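Local coordinates for YciF Bacterial Stress Response Protein (Salmonella enterica subsp. enterica serovar Typhimurium, PDB 4ERU) that is of unknown function but probably acts in the bacterial stress response and binds a pair of magnesium ions within a ferritin-like helix bundle, at residues Glu10-Phe13 / Ile14-Ser18. Sequence-based numbering, arbitrary orientation.
Sequences EDLF and IHLLS
The first turns of helix 9-37, a long helix of the ferritin-like bundle, pair Phe13 with Leu17 and Leu12 with Leu16 along two flanks of the same cylinder. Spaced one turn apart and both with CG anti to the backbone N (chi1 173° and -174°), Phe13 and Leu17 run alongside each other off the helix. Their closest side-chain approach is Phe13 CE2 to Leu17 CD2, 4.1 Å, oblique to the ring. Tyr132 meets the Phe13 ring edge-to-face, Leu123 and Leu126 of helix 99-130 pack on it, and Ile61 and Ile64 of helix 41-66 touch Leu17. On the other flank Leu16 CG lies beside its own backbone N (chi1 -59°) while Leu12 CG is anti to its N, and the two chains cross at an angle, with Leu12 CD1 3.8 Å from Leu16 CD1.

Four successive i to i+4 backbone bonds run beneath these pairs, from Ile14 N to Glu10 O (3.1 Å) through Leu17 N to Phe13 O (2.9 Å). One turn on, Ser18 OG lies 2.7 Å from Ile14 O. That oxygen also accepts from Ser18 N, on the opposite face of its carbonyl plane. Ser18 OG also bonds to Lys74 N, tying the helix to the segment leading into helix 79-93. The bonding is that of an ordinary alpha helix, here one of a ferritin-like bundle whose Leu12 and Leu16 also meet Ala103 and Lys111, respectively, of the second subunit.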
loop_
_atom_site.group_PDB
_atom_site.type_symbol
_atom_site.label_atom_id
_atom_site.label_comp_id
_atom_site.label_asym_id
_atom_site.label_seq_id
_atom_site.Cartn_x
_atom_site.Cartn_y
_atom_site.Cartn_z
ATOM N N GLU A 10 -10.857 -2.942 20.398
ATOM C CA GLU A 10 -11.748 -3.980 19.871
ATOM C C GLU A 10 -12.515 -3.496 18.646
ATOM O O GLU A 10 -12.572 -4.202 17.644
ATOM C CB GLU A 10 -12.730 -4.463 20.946
ATOM C CG GLU A 10 -12.074 -5.159 22.169
ATOM C CD GLU A 10 -11.384 -4.235 23.235
ATOM O OE1 GLU A 10 -11.209 -2.993 23.070
ATOM O OE2 GLU A 10 -10.980 -4.802 24.275
ATOM N N ASP A 11 -13.099 -2.301 18.714
ATOM C CA ASP A 11 -13.824 -1.730 17.569
ATOM C C ASP A 11 -12.883 -1.493 16.398
ATOM O O ASP A 11 -13.269 -1.690 15.248
ATOM C CB ASP A 11 -14.454 -0.373 17.901
ATOM C CG ASP A 11 -15.544 -0.450 18.971
ATOM O OD1 ASP A 11 -16.263 -1.485 19.058
ATOM O OD2 ASP A 11 -15.683 0.558 19.706
ATOM N N LEU A 12 -11.659 -1.045 16.691
ATOM C CA LEU A 12 -10.701 -0.737 15.633
ATOM C C LEU A 12 -10.410 -2.003 14.877
ATOM O O LEU A 12 -10.450 -2.001 13.663
ATOM C CB LEU A 12 -9.397 -0.143 16.179
ATOM C CG LEU A 12 -8.257 0.174 15.195
ATOM C CD1 LEU A 12 -8.721 1.101 14.057
ATOM C CD2 LEU A 12 -7.100 0.834 15.951
ATOM N N PHE A 13 -10.158 -3.087 15.620
ATOM C CA PHE A 13 -9.818 -4.354 15.018
ATOM C C PHE A 13 -10.978 -4.857 14.147
ATOM O O PHE A 13 -10.773 -5.392 13.081
ATOM C CB PHE A 13 -9.447 -5.356 16.102
ATOM C CG PHE A 13 -9.229 -6.750 15.601
ATOM C CD1 PHE A 13 -7.965 -7.173 15.223
ATOM C CD2 PHE A 13 -10.293 -7.649 15.513
ATOM C CE1 PHE A 13 -7.750 -8.466 14.757
ATOM C CE2 PHE A 13 -10.102 -8.940 15.054
ATOM C CZ PHE A 13 -8.820 -9.360 14.656
ATOM N N ILE A 14 -12.204 -4.664 14.607
ATOM C CA ILE A 14 -13.369 -5.067 13.840
ATOM C C ILE A 14 -13.500 -4.203 12.593
ATOM O O ILE A 14 -13.827 -4.709 11.534
ATOM C CB ILE A 14 -14.677 -4.990 14.717
ATOM C CG1 ILE A 14 -14.759 -6.189 15.679
ATOM C CG2 ILE A 14 -15.969 -4.845 13.852
ATOM C CD1 ILE A 14 -15.924 -6.054 16.639
ATOM N N HIS A 15 -13.260 -2.900 12.728
ATOM C CA HIS A 15 -13.347 -1.997 11.585
ATOM C C HIS A 15 -12.375 -2.445 10.475
ATOM O O HIS A 15 -12.765 -2.615 9.312
ATOM C CB HIS A 15 -13.055 -0.536 11.979
ATOM C CG HIS A 15 -13.159 0.411 10.823
ATOM N ND1 HIS A 15 -12.070 0.780 10.062
ATOM C CD2 HIS A 15 -14.235 1.021 10.263
ATOM C CE1 HIS A 15 -12.465 1.589 9.093
ATOM N NE2 HIS A 15 -13.775 1.741 9.185
ATOM N N LEU A 16 -11.123 -2.658 10.856
ATOM C CA LEU A 16 -10.061 -2.987 9.893
ATOM C C LEU A 16 -10.217 -4.398 9.376
ATOM O O LEU A 16 -9.944 -4.654 8.204
ATOM C CB LEU A 16 -8.665 -2.825 10.516
ATOM C CG LEU A 16 -8.280 -1.445 11.068
ATOM C CD1 LEU A 16 -6.978 -1.541 11.867
ATOM C CD2 LEU A 16 -8.145 -0.391 9.946
ATOM N N LEU A 17 -10.636 -5.327 10.233
ATOM C CA LEU A 17 -10.906 -6.673 9.734
ATOM C C LEU A 17 -12.005 -6.596 8.669
ATOM O O LEU A 17 -11.899 -7.215 7.606
ATOM C CB LEU A 17 -11.290 -7.660 10.862
ATOM C CG LEU A 17 -11.440 -9.116 10.405
ATOM C CD1 LEU A 17 -10.112 -9.696 9.783
ATOM C CD2 LEU A 17 -11.926 -9.991 11.562
ATOM N N SER A 18 -13.040 -5.820 8.942
ATOM C CA SER A 18 -14.152 -5.660 7.992
ATOM C C SER A 18 -13.732 -5.022 6.667
ATOM O O SER A 18 -14.205 -5.432 5.605
ATOM C CB SER A 18 -15.290 -4.856 8.620
ATOM O OG SER A 18 -15.723 -5.490 9.817
#